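Local structure of type II restriction enzyme NgoMIV (Neisseria gonorrhoeae, 4ABT) at residues L22-R27 against L51-V56; V29-D34 against C186-R191; I137-I142 against R199-N204; A182-K187 against V217-E222. The protein recognises the double-stranded DNA sequence 5'-GCCGGC-3' and, as a magnesium-dependent homotetramer, cleaves it after the first G. All blocks are in the same frame, centred on the assembly; numbering follows the deposited sequence.

Contact 1. Residues L22-R27 against L51-V56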
# COMPACT_ATOMS: atom_id res chain seq x y z
N LEU B 22 29.14 17.62 14.78
CA LEU B 22 28.63 17.86 16.12
C LEU B 22 29.54 18.82 16.93
O LEU B 22 30.66 18.54 17.16
CB LEU B 22 28.48 16.54 16.89
CG LEU B 22 27.85 16.59 18.29
CD1 LEU B 22 26.34 16.95 18.26
CD2 LEU B 22 28.01 15.26 18.95
N ALA B 23 29.04 19.98 17.30
CA ALA B 23 29.81 20.90 18.13
C ALA B 23 28.75 21.84 18.74
O ALA B 23 27.51 21.60 18.57
CB ALA B 23 30.78 21.68 17.29
N THR B 24 29.23 22.88 19.41
CA THR B 24 28.36 23.81 20.11
C THR B 24 28.76 25.18 19.62
O THR B 24 29.96 25.44 19.55
CB THR B 24 28.65 23.76 21.63
OG1 THR B 24 28.51 22.42 22.13
CG2 THR B 24 27.80 24.77 22.40
N ASN B 25 27.82 26.07 19.28
CA ASN B 25 28.26 27.43 18.94
C ASN B 25 28.47 28.26 20.21
O ASN B 25 28.20 27.78 21.35
CB ASN B 25 27.35 28.14 17.94
CG ASN B 25 26.04 28.53 18.54
OD1 ASN B 25 25.88 28.52 19.75
ND2 ASN B 25 25.08 28.86 17.69
N ASN B 26 28.92 29.50 20.01
CA ASN B 26 29.23 30.36 21.14
C ASN B 26 28.02 30.89 21.92
O ASN B 26 28.20 31.57 22.92
CB ASN B 26 30.25 31.46 20.76
CG ASN B 26 29.67 32.52 19.78
OD1 ASN B 26 28.49 32.49 19.40
ND2 ASN B 26 30.54 33.47 19.39
N ARG B 27 26.81 30.55 21.48
CA ARG B 27 25.60 30.83 22.27
C ARG B 27 25.17 29.61 23.04
O ARG B 27 24.08 29.60 23.65
CB ARG B 27 24.41 31.35 21.42
CG ARG B 27 24.59 32.77 20.82
N LEU B 51 29.01 12.79 25.15
CA LEU B 51 29.96 12.41 24.12
C LEU B 51 31.24 13.21 24.27
O LEU B 51 32.11 13.15 23.39
CB LEU B 51 29.37 12.62 22.72
CG LEU B 51 28.60 11.55 21.93
CD1 LEU B 51 27.74 10.61 22.73
CD2 LEU B 51 27.75 12.20 20.86
N HIS B 52 31.34 13.97 25.35
CA HIS B 52 32.56 14.72 25.66
C HIS B 52 32.96 15.71 24.60
O HIS B 52 34.15 15.91 24.34
CB HIS B 52 33.73 13.76 25.98
CG HIS B 52 33.41 12.77 27.06
ND1 HIS B 52 33.17 11.43 26.79
CD2 HIS B 52 33.24 12.93 28.40
CE1 HIS B 52 32.90 10.81 27.92
NE2 HIS B 52 32.92 11.69 28.91
N SER B 53 31.97 16.37 24.01
CA SER B 53 32.20 17.36 22.98
C SER B 53 32.74 18.60 23.63
O SER B 53 32.19 19.02 24.64
CB SER B 53 30.88 17.72 22.31
OG SER B 53 31.05 18.86 21.50
N GLU B 54 33.74 19.22 23.02
CA GLU B 54 34.40 20.38 23.60
C GLU B 54 34.57 21.56 22.63
O GLU B 54 34.63 22.70 23.08
CB GLU B 54 35.77 19.98 24.16
CG GLU B 54 35.79 19.62 25.69
CD GLU B 54 36.73 18.43 26.00
OE1 GLU B 54 37.54 18.04 25.11
OE2 GLU B 54 36.64 17.85 27.12
N THR B 55 34.67 21.30 21.33
CA THR B 55 34.89 22.35 20.36
C THR B 55 33.76 23.40 20.32
O THR B 55 32.58 23.10 20.41
CB THR B 55 34.96 21.74 18.93
OG1 THR B 55 35.93 20.69 18.85
CG2 THR B 55 35.30 22.84 17.90
N VAL B 56 34.13 24.64 20.12
CA VAL B 56 33.17 25.70 19.94
C VAL B 56 33.44 26.24 18.55
O VAL B 56 34.56 26.73 18.26
CB VAL B 56 33.27 26.88 21.02
CG1 VAL B 56 32.16 27.95 20.80
CG2 VAL B 56 33.20 26.38 22.47
O HOH W 1 31.00 21.33 22.06
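T24 and V56 bring two loops together at a single beta bridge, their CA atoms 5.2 Å apart. Its backbone polar contact is slight: T24 N gives a weak hydrogen bond to T55 O at 3.5 Å, and V56 CA lies 3.2 Å from T24 O in a CA-H...O contact. The methyl CG1 of V56, anti to its own backbone N (chi1 -177°), comes over the backbone at the N25-N26 junction and stands 3.7 Å from N26 N, close to CB of N26 as well. Next to the bridge A23 CB rests against T55 O, 3.9 Å away.

Water 1 fills the polar part of the interface. It gives a proton to T55 O at 2.9 Å and also hydrogen-bonds to T24 OG1 and S53 OG, so two hydroxyls that do not bond to each other directly are joined through one molecule. The extended chi1 of S53, 168°, carries OG toward this water and the A23 backbone. Farther along, L22 and L51 cross at nearly a right angle and meet through their CD2 methyls at 3.6 Å.

The 51-56 loop starts where helix 38-50 ends in a Schellman motif, with H52 at the positive-phi position: S53 N reaches back to A48 O and H52 N to D49 O. Across from it, N25 OD1 accepts from R27 N in an Asx turn just past the bridge, and also from V29 N. Helix 4-18 backs the apolar end, with L17 against L22 and S53, while A23 pairs through its backbone with S31 and T24 with S57.

Contact 2. Residues V29-D34 against C186-R191. With CA (calcium ion), chain F; nucleotides of chain D.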
# COMPACT_ATOMS: atom_id res chain seq x y z
N VAL B 29 24.46 26.71 21.64
CA VAL B 29 23.56 25.81 20.85
C VAL B 29 24.32 24.59 20.31
O VAL B 29 25.21 24.76 19.52
CB VAL B 29 22.86 26.53 19.66
CG1 VAL B 29 21.89 25.60 19.05
CG2 VAL B 29 22.14 27.82 20.12
N VAL B 30 23.97 23.36 20.73
CA VAL B 30 24.57 22.17 20.10
C VAL B 30 23.99 22.03 18.66
O VAL B 30 22.77 22.25 18.45
CB VAL B 30 24.51 20.87 20.99
CG1 VAL B 30 24.94 19.62 20.19
CG2 VAL B 30 25.46 20.99 22.23
N SER B 31 24.90 21.77 17.70
CA SER B 31 24.62 21.81 16.26
C SER B 31 23.60 20.79 15.70
O SER B 31 23.32 20.82 14.49
CB SER B 31 25.92 21.67 15.44
OG SER B 31 26.55 20.42 15.67
N ASN B 32 23.08 19.87 16.53
CA ASN B 32 22.03 19.02 16.02
C ASN B 32 20.72 19.45 16.66
O ASN B 32 19.70 18.84 16.43
CB ASN B 32 22.35 17.51 16.22
CG ASN B 32 22.56 17.13 17.70
OD1 ASN B 32 23.02 17.94 18.49
ND2 ASN B 32 22.19 15.92 18.07
N ALA B 33 20.76 20.51 17.46
CA ALA B 33 19.53 21.04 18.13
C ALA B 33 18.71 21.88 17.17
O ALA B 33 19.19 22.30 16.11
CB ALA B 33 19.89 21.92 19.32
N ASP B 34 17.46 22.11 17.51
CA ASP B 34 16.72 23.15 16.86
C ASP B 34 16.95 24.25 17.89
O ASP B 34 16.36 24.20 18.94
CB ASP B 34 15.29 22.68 16.72
CG ASP B 34 14.30 23.81 16.45
OD1 ASP B 34 14.71 25.00 16.36
OD2 ASP B 34 13.08 23.45 16.32
N CYS B 186 19.89 8.59 5.90
CA CYS B 186 20.45 9.40 6.96
C CYS B 186 19.75 10.74 7.13
O CYS B 186 19.42 11.42 6.16
CB CYS B 186 21.92 9.61 6.66
SG CYS B 186 22.80 8.09 6.54
N LYS B 187 19.47 11.10 8.36
CA LYS B 187 18.87 12.40 8.68
C LYS B 187 19.61 12.99 9.89
O LYS B 187 19.45 12.58 11.04
CB LYS B 187 17.32 12.34 8.82
CG LYS B 187 16.62 11.67 7.58
CD LYS B 187 15.10 11.88 7.48
CE LYS B 187 14.58 11.73 6.04
NZ LYS B 187 14.92 12.92 5.11
N TRP B 188 20.51 13.92 9.59
CA TRP B 188 21.32 14.58 10.63
C TRP B 188 20.36 15.15 11.65
O TRP B 188 20.49 14.84 12.82
CB TRP B 188 22.23 15.68 10.04
CG TRP B 188 22.98 16.44 11.08
CD1 TRP B 188 22.95 17.80 11.29
CD2 TRP B 188 23.84 15.89 12.11
NE1 TRP B 188 23.74 18.12 12.38
CE2 TRP B 188 24.31 16.98 12.88
CE3 TRP B 188 24.28 14.59 12.43
CZ2 TRP B 188 25.16 16.81 13.97
CZ3 TRP B 188 25.15 14.43 13.49
CH2 TRP B 188 25.57 15.52 14.26
N THR B 189 19.37 15.92 11.19
CA THR B 189 18.27 16.36 12.02
C THR B 189 16.98 16.12 11.27
O THR B 189 17.01 15.83 10.06
CB THR B 189 18.38 17.83 12.36
OG1 THR B 189 18.24 18.59 11.16
CG2 THR B 189 19.75 18.14 13.03
N ILE B 190 15.86 16.25 11.99
CA ILE B 190 14.53 16.01 11.43
C ILE B 190 13.61 17.22 11.62
O ILE B 190 13.68 17.89 12.63
CB ILE B 190 13.88 14.74 12.08
CG1 ILE B 190 14.65 13.49 11.63
CG2 ILE B 190 12.38 14.59 11.75
CD1 ILE B 190 14.16 12.21 12.33
N ARG B 191 12.77 17.49 10.63
CA ARG B 191 11.51 18.15 10.85
C ARG B 191 10.48 17.18 10.27
O ARG B 191 10.82 16.49 9.32
CB ARG B 191 11.43 19.48 10.13
CG ARG B 191 12.49 20.49 10.53
CD ARG B 191 12.37 20.89 11.98
NE ARG B 191 13.29 21.98 12.29
CZ ARG B 191 14.48 21.83 12.90
NH1 ARG B 191 14.93 20.63 13.27
NH2 ARG B 191 15.23 22.90 13.12
CA CA F . 18.84 11.54 3.76
P DC D 6 20.02 15.85 6.24
OP1 DC D 6 20.92 14.98 7.06
OP2 DC D 6 18.62 15.40 5.98
O5' DC D 6 19.94 17.34 6.75
C5' DC D 6 21.19 17.96 7.06
C4' DC D 6 20.98 19.40 7.51
O4' DC D 6 20.32 20.04 6.41
C3' DC D 6 20.09 19.62 8.74
O3' DC D 6 20.84 20.51 9.51
C2' DC D 6 18.79 20.20 8.26
C1' DC D 6 19.18 20.78 6.89
N1 DC D 6 18.02 20.71 5.88
C2 DC D 6 17.39 21.89 5.44
O2 DC D 6 17.83 22.97 5.89
N3 DC D 6 16.35 21.81 4.53
C4 DC D 6 15.93 20.60 4.08
N4 DC D 6 14.90 20.49 3.22
C5 DC D 6 16.59 19.40 4.53
C6 DC D 6 17.59 19.50 5.42
P DG D 7 20.35 21.62 10.51
OP1 DG D 7 21.58 22.17 11.11
OP2 DG D 7 19.18 21.18 11.32
O5' DG D 7 19.71 22.66 9.50
C5' DG D 7 20.53 23.68 8.86
C4' DG D 7 20.04 25.06 9.26
O4' DG D 7 18.73 25.34 8.66
C3' DG D 7 19.88 25.31 10.77
O3' DG D 7 20.35 26.68 10.95
C2' DG D 7 18.37 25.06 11.03
C1' DG D 7 17.72 25.32 9.67
N9 DG D 7 16.71 24.34 9.26
C8 DG D 7 16.58 23.06 9.72
N7 DG D 7 15.60 22.42 9.20
C5 DG D 7 15.04 23.31 8.31
C6 DG D 7 13.93 23.18 7.45
O6 DG D 7 13.21 22.17 7.25
N1 DG D 7 13.66 24.38 6.75
C2 DG D 7 14.40 25.54 6.86
N2 DG D 7 14.05 26.63 6.10
N3 DG D 7 15.44 25.64 7.67
C4 DG D 7 15.70 24.50 8.37
P DG D 8 20.20 27.55 12.31
OP1 DG D 8 21.39 28.43 12.34
OP2 DG D 8 19.96 26.68 13.47
O5' DG D 8 18.87 28.38 12.03
C5' DG D 8 18.83 29.30 10.93
C4' DG D 8 17.44 29.89 10.83
O4' DG D 8 16.58 28.78 10.45
C3' DG D 8 16.83 30.47 12.11
O3' DG D 8 16.42 31.79 11.81
C2' DG D 8 15.61 29.61 12.44
C1' DG D 8 15.34 28.93 11.09
N9 DG D 8 14.78 27.58 11.21
C8 DG D 8 15.21 26.53 11.99
N7 DG D 8 14.48 25.44 11.87
C5 DG D 8 13.49 25.82 10.93
C6 DG D 8 12.38 25.09 10.40
O6 DG D 8 12.05 23.91 10.65
N1 DG D 8 11.61 25.86 9.49
C2 DG D 8 11.88 27.16 9.13
N2 DG D 8 11.03 27.70 8.25
N3 DG D 8 12.92 27.87 9.61
C4 DG D 8 13.67 27.14 10.51
O HOH W 2 24.55 20.73 12.23
O HOH W 3 16.88 19.28 15.27
O HOH W 4 18.03 21.80 13.64
O HOH W 5 17.65 13.41 4.43
O HOH W 6 16.69 10.24 3.52
O HOH W 7 21.14 12.43 3.96
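Flat against flat, the carboxylate of D34 is stacked on the guanidinium of R191, the two planes 18° apart. D34 OD1 is 3.9 Å from R191 NH2 and well out of the guanidinium plane, so this long salt bridge is one of charge alone, with no N-H aimed at the oxygen. Base DG7 of chain D covers the opposite face. The N-H groups of R191 serve other partners: NE donates to O6 of DG8 of chain D at 2.8 Å and NH2 to its N7 at 2.9 Å, the paired reading of a guanine's major-groove edge, while NH1 returns to I190 O and helps hold the group's rotation. A bend at chi2 (-64°) turns the arginine chain toward the base. D34 OD2 pairs with R227 and also accepts from N4 of a cytosine of the bound DNA.

N32 CB approaches the ring of W188 obliquely, 3.7 Å from CZ2. W188 NE1 reaches S31 O in a weak hydrogen bond of 3.5 Å, while water 2 lies between the same two atoms at shorter range, accepting from NE1. T189 CG2 touches N32 O at 3.5 Å, and its OG1 donates to a phosphate oxygen, OP2 of DG7 of chain D.

The 29-34 loop, carrying a type I turn from V30 to A33, packs on helix 38-50 through A44; the 186-191 segment leaves strand 179-187 with W188 touching helix 62-81 and I190 and R191 touching helix 225-232.

Contact 3. Residues I137-I142 against R199-N204. With CA (calcium ion), chain F; nucleotides of chain D.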
# COMPACT_ATOMS: atom_id res chain seq x y z
N ILE B 137 14.12 6.07 -6.85
CA ILE B 137 14.64 5.68 -5.53
C ILE B 137 16.10 6.06 -5.47
O ILE B 137 16.94 5.54 -6.22
CB ILE B 137 14.41 4.19 -5.19
CG1 ILE B 137 12.94 3.82 -5.39
CG2 ILE B 137 14.84 3.91 -3.76
CD1 ILE B 137 12.71 2.35 -5.62
N THR B 138 16.37 7.01 -4.57
CA THR B 138 17.73 7.56 -4.42
C THR B 138 18.23 7.38 -3.02
O THR B 138 18.16 8.32 -2.23
CB THR B 138 17.79 9.05 -4.68
OG1 THR B 138 16.48 9.61 -4.45
CG2 THR B 138 18.23 9.30 -6.07
N PRO B 139 18.73 6.18 -2.71
CA PRO B 139 19.16 5.95 -1.34
C PRO B 139 20.41 6.77 -0.97
O PRO B 139 21.09 7.29 -1.86
CB PRO B 139 19.43 4.45 -1.32
CG PRO B 139 18.68 3.94 -2.52
CD PRO B 139 18.88 4.98 -3.53
N ASP B 140 20.64 6.97 0.32
CA ASP B 140 21.81 7.69 0.75
C ASP B 140 22.97 6.74 0.73
O ASP B 140 24.03 7.08 0.22
CB ASP B 140 21.65 8.31 2.15
CG ASP B 140 20.48 9.29 2.24
OD1 ASP B 140 20.10 9.90 1.18
OD2 ASP B 140 19.94 9.46 3.35
N ILE B 141 22.76 5.54 1.31
CA ILE B 141 23.81 4.59 1.43
C ILE B 141 23.19 3.24 1.00
O ILE B 141 22.08 2.89 1.44
CB ILE B 141 24.26 4.47 2.85
CG1 ILE B 141 24.81 5.79 3.41
CG2 ILE B 141 25.32 3.38 2.96
CD1 ILE B 141 24.86 5.76 4.92
N ILE B 142 23.86 2.47 0.15
CA ILE B 142 23.37 1.14 -0.12
C ILE B 142 24.35 0.09 0.42
O ILE B 142 25.56 0.33 0.58
CB ILE B 142 23.07 0.96 -1.65
CG1 ILE B 142 24.32 1.21 -2.46
CG2 ILE B 142 21.95 1.95 -2.12
CD1 ILE B 142 24.33 0.57 -3.86
N ARG B 199 9.84 7.62 3.96
CA ARG B 199 8.66 6.73 3.84
C ARG B 199 8.34 6.46 2.40
O ARG B 199 8.24 5.29 2.01
CB ARG B 199 7.41 7.29 4.53
CG ARG B 199 7.53 7.40 5.99
CD ARG B 199 6.11 7.61 6.57
NE ARG B 199 6.23 8.05 7.96
CZ ARG B 199 6.18 7.20 8.98
NH1 ARG B 199 6.01 5.89 8.71
NH2 ARG B 199 6.28 7.64 10.24
N SER B 200 8.20 7.52 1.61
CA SER B 200 7.99 7.32 0.17
C SER B 200 9.09 6.46 -0.50
O SER B 200 8.77 5.59 -1.35
CB SER B 200 7.74 8.63 -0.60
OG SER B 200 8.75 9.56 -0.31
N GLU B 201 10.36 6.65 -0.09
CA GLU B 201 11.40 5.81 -0.66
C GLU B 201 11.19 4.34 -0.26
O GLU B 201 11.24 3.47 -1.13
CB GLU B 201 12.82 6.28 -0.32
CG GLU B 201 13.89 5.25 -0.72
CD GLU B 201 15.25 5.42 0.00
OE1 GLU B 201 15.72 6.58 0.15
OE2 GLU B 201 15.85 4.37 0.41
N GLY B 202 10.92 4.08 1.04
CA GLY B 202 10.65 2.73 1.53
C GLY B 202 9.50 2.14 0.73
O GLY B 202 9.62 1.05 0.18
N LEU B 203 8.39 2.89 0.64
CA LEU B 203 7.23 2.52 -0.16
C LEU B 203 7.60 2.16 -1.63
O LEU B 203 7.17 1.17 -2.17
CB LEU B 203 6.15 3.61 -0.11
CG LEU B 203 4.76 3.19 -0.68
CD1 LEU B 203 4.06 2.17 0.19
CD2 LEU B 203 3.74 4.33 -1.03
N ASN B 204 8.43 2.97 -2.28
CA ASN B 204 8.82 2.67 -3.64
C ASN B 204 9.56 1.34 -3.76
O ASN B 204 9.32 0.57 -4.72
CB ASN B 204 9.63 3.82 -4.23
CG ASN B 204 8.77 5.07 -4.54
OD1 ASN B 204 7.55 4.97 -4.78
ND2 ASN B 204 9.41 6.23 -4.53
CA CA F . 18.84 11.54 3.76
P DG D 4 15.72 13.66 -5.64
OP1 DG D 4 15.84 12.21 -5.72
OP2 DG D 4 14.40 14.29 -5.77
O5' DG D 4 16.27 14.09 -4.20
C5' DG D 4 17.45 13.54 -3.72
C4' DG D 4 18.03 14.32 -2.57
O4' DG D 4 18.30 15.70 -2.95
C3' DG D 4 17.13 14.32 -1.34
O3' DG D 4 18.05 13.89 -0.31
C2' DG D 4 16.64 15.76 -1.26
C1' DG D 4 17.80 16.54 -1.93
N9 DG D 4 17.36 17.83 -2.46
C8 DG D 4 16.19 18.09 -3.14
N7 DG D 4 16.01 19.31 -3.51
C5 DG D 4 17.17 19.93 -3.03
C6 DG D 4 17.58 21.28 -3.10
O6 DG D 4 16.97 22.21 -3.60
N1 DG D 4 18.80 21.52 -2.48
C2 DG D 4 19.55 20.54 -1.86
N2 DG D 4 20.70 20.90 -1.29
N3 DG D 4 19.19 19.28 -1.79
C4 DG D 4 18.00 19.04 -2.39
P DC D 5 17.78 13.86 1.26
OP1 DC D 5 18.43 12.64 1.75
OP2 DC D 5 16.37 14.19 1.57
O5' DC D 5 18.70 15.08 1.75
C5' DC D 5 20.18 14.87 1.83
C4' DC D 5 20.78 16.10 2.45
O4' DC D 5 20.49 17.19 1.55
C3' DC D 5 20.11 16.57 3.73
O3' DC D 5 20.78 16.00 4.88
C2' DC D 5 20.31 18.06 3.74
C1' DC D 5 20.32 18.39 2.25
N1 DC D 5 19.13 19.04 1.74
C2 DC D 5 19.06 20.44 1.73
O2 DC D 5 20.01 21.12 2.15
N3 DC D 5 17.92 21.01 1.22
C4 DC D 5 16.90 20.24 0.74
N4 DC D 5 15.81 20.82 0.22
C5 DC D 5 16.95 18.82 0.79
C6 DC D 5 18.09 18.29 1.27
O HOH W 6 16.69 10.24 3.52
O HOH W 7 21.14 12.43 3.96
O HOH W 5 17.65 13.41 4.43
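I137 meets helix 197-208 with both branches of its side chain. Its chi1 of -52° sets CG2 anti to the backbone N and CG1 beside it, which sends the two arms to different residues: CG2 lies 3.5 Å from CG of E201, where the side chains cross at about a right angle, and CG1 lies 3.5 Å from CB of N204, which slides past in the opposite direction. CD1 continues along N204, 3.7 Å from its CB.

E201 is extended, chi1 170° and chi2 -160°, and so runs from the helix across the loop until its carboxylate reaches P139. There OE1 stands 3.8 Å from P139 CA, and OE2 comes near the CB of the proline ring. These are van der Waals contacts; OE2 points to S183 OG on strand 179-187, a contact modelled so short that its details are doubtful. The aliphatic part of the glutamate packs on I137.

The same loop also meets the DNA. T138 OG1 donates to OP1 of DG4 of chain D. D140 binds the calcium ion through OD2 at 2.4 Å, and OP1 of DC5 of chain D is a further ligand of calcium at 2.3 Å. C186 O completes the protein ligands. An aspartate just before a strand, following a proline, is characteristic of the PD-(D/E)XK nuclease core; D140 is a ligand of both magnesium ions of the enzyme and C186 of one, and here calcium is bound.

Contact 4. Residues A182-K187 against V217-E222. With CA (calcium ion), chain F; nucleotides of chain D.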
# COMPACT_ATOMS: atom_id res chain seq x y z
N ALA B 182 20.54 -3.56 1.33
CA ALA B 182 20.01 -2.56 2.26
C ALA B 182 20.00 -1.20 1.63
O ALA B 182 20.90 -0.87 0.86
CB ALA B 182 20.85 -2.49 3.53
N SER B 183 19.01 -0.39 1.99
CA SER B 183 19.00 1.04 1.68
C SER B 183 19.01 1.69 3.04
O SER B 183 18.21 1.32 3.89
CB SER B 183 17.70 1.39 0.96
OG SER B 183 17.28 2.71 1.21
N ILE B 184 19.93 2.62 3.27
CA ILE B 184 20.06 3.28 4.57
C ILE B 184 19.85 4.77 4.38
O ILE B 184 20.68 5.39 3.76
CB ILE B 184 21.49 3.03 5.17
CG1 ILE B 184 21.81 1.52 5.22
CG2 ILE B 184 21.53 3.51 6.59
CD1 ILE B 184 23.25 1.13 5.65
N SER B 185 18.76 5.35 4.90
CA SER B 185 18.55 6.81 4.88
C SER B 185 19.17 7.50 6.11
O SER B 185 18.95 7.06 7.23
CB SER B 185 17.09 7.17 4.93
OG SER B 185 16.42 7.00 3.68
N CYS B 186 19.89 8.59 5.90
CA CYS B 186 20.45 9.40 6.96
C CYS B 186 19.75 10.74 7.13
O CYS B 186 19.42 11.42 6.16
CB CYS B 186 21.92 9.61 6.66
SG CYS B 186 22.80 8.09 6.54
N LYS B 187 19.47 11.10 8.36
CA LYS B 187 18.87 12.40 8.68
C LYS B 187 19.61 12.99 9.89
O LYS B 187 19.45 12.58 11.04
CB LYS B 187 17.32 12.34 8.82
CG LYS B 187 16.62 11.67 7.58
CD LYS B 187 15.10 11.88 7.48
CE LYS B 187 14.58 11.73 6.04
NZ LYS B 187 14.92 12.92 5.11
N VAL B 217 16.13 1.08 6.29
CA VAL B 217 16.40 1.59 7.61
C VAL B 217 16.69 3.09 7.55
O VAL B 217 16.98 3.63 6.48
CB VAL B 217 17.57 0.82 8.36
CG1 VAL B 217 17.20 -0.71 8.68
CG2 VAL B 217 18.87 0.94 7.67
N VAL B 218 16.59 3.74 8.71
CA VAL B 218 16.83 5.17 8.80
C VAL B 218 17.79 5.37 9.95
O VAL B 218 17.58 4.82 11.06
CB VAL B 218 15.48 5.97 9.01
CG1 VAL B 218 15.71 7.48 9.14
CG2 VAL B 218 14.46 5.71 7.82
N VAL B 219 18.84 6.16 9.73
CA VAL B 219 19.74 6.56 10.82
C VAL B 219 19.60 8.09 11.04
O VAL B 219 19.55 8.86 10.05
CB VAL B 219 21.24 6.19 10.51
CG1 VAL B 219 22.14 6.46 11.69
CG2 VAL B 219 21.38 4.73 10.05
N THR B 220 19.52 8.52 12.30
CA THR B 220 19.26 9.95 12.60
C THR B 220 20.06 10.39 13.85
O THR B 220 20.35 9.57 14.71
CB THR B 220 17.76 10.23 12.79
OG1 THR B 220 17.54 11.64 12.81
CG2 THR B 220 17.18 9.59 14.11
N ALA B 221 20.48 11.66 13.88
CA ALA B 221 21.05 12.30 15.09
C ALA B 221 20.05 13.31 15.70
O ALA B 221 20.42 14.13 16.57
CB ALA B 221 22.39 12.98 14.77
N GLU B 222 18.81 13.26 15.22
CA GLU B 222 17.76 14.12 15.79
C GLU B 222 17.64 13.97 17.33
O GLU B 222 17.46 12.89 17.83
CB GLU B 222 16.44 13.84 15.10
CG GLU B 222 15.22 14.49 15.75
CD GLU B 222 15.34 16.02 15.83
OE1 GLU B 222 15.94 16.61 14.90
OE2 GLU B 222 14.83 16.61 16.81
CA CA F . 18.84 11.54 3.76
P DC D 6 20.02 15.85 6.24
OP1 DC D 6 20.92 14.98 7.06
OP2 DC D 6 18.62 15.40 5.98
O5' DC D 6 19.94 17.34 6.75
C5' DC D 6 21.19 17.96 7.06
C4' DC D 6 20.98 19.40 7.51
O4' DC D 6 20.32 20.04 6.41
C3' DC D 6 20.09 19.62 8.74
O3' DC D 6 20.84 20.51 9.51
C2' DC D 6 18.79 20.20 8.26
C1' DC D 6 19.18 20.78 6.89
N1 DC D 6 18.02 20.71 5.88
C2 DC D 6 17.39 21.89 5.44
O2 DC D 6 17.83 22.97 5.89
N3 DC D 6 16.35 21.81 4.53
C4 DC D 6 15.93 20.60 4.08
N4 DC D 6 14.90 20.49 3.22
C5 DC D 6 16.59 19.40 4.53
C6 DC D 6 17.59 19.50 5.42
O HOH W 8 16.07 3.45 3.57
O HOH W 6 16.69 10.24 3.52
O HOH W 5 17.65 13.41 4.43
O HOH W 7 21.14 12.43 3.96
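I184, V217 and V219, on the face that also carries C186, form the close-packed part of two parallel strands, pointing the same way from the sheet. I184 CG2, anti to its backbone N (chi1 -53°), touches V219 CG2 at 3.7 Å and V217 CG2 at 3.9 Å, so one methyl sits against both valines. The backbones are bonded in a regular parallel ladder: V217 N to S183 O, S185 N to V217 O, V219 N to S185 O at 2.7 Å and K187 N to V219 O at 2.8 Å. Three CA-H...O contacts accompany these rungs.

The ladder ends in a different way. K187 O takes two donors, A221 N at 3.2 Å and T220 OG1 at 2.8 Å, the hydroxyl tilted 22° from the carbonyl plane. The same OG1 accepts from E222 N in an ST turn at the end of the strand.

On the face of S185, K187, V218 and T220 the side chains meet less closely, though they too are buried: S185 CB and V218 CG2 are no nearer than 4.2 Å. The waters here belong to the interior and the metal site. Water 8 donates to S183 OG and lies near V217 O. K187 leads away from T220, bent at chi4, and NZ meets N197, R194 and water 5, itself a calcium ligand. C186 O, a magnesium ligand of the enzyme, binds calcium here at 2.5 Å.

Strand 179-187, helix 197-208 and strand 215-220 make a beta-alpha-beta unit; the helix covers the S185 and V218 face through A198, while strand 141-145 flanks strand 179-187 and strand 240-243 flanks strand 215-220.

How the contacts relate
Contacts 2 and 4 are buried, contact 3 is partly so, and contact 1 is the most peripheral, two loops joined by a single beta bridge, a water and a leucine pair. Contacts 2 and 4 share C186 and K187 at the end of strand 179-187, where N32 to A221 and I190 to E222 tie loop to loop. Contact 3 joins contact 4 through D140 and C186, which hold one calcium ion, and through neighbouring strands 141-145 and 179-187. Contact 1 leads into contact 2 by the pairing of A23 with S31. Backbone bonds and methyls dominate contact 4, aliphatic packing beside the metal contact 3, charge and base recognition contact 2.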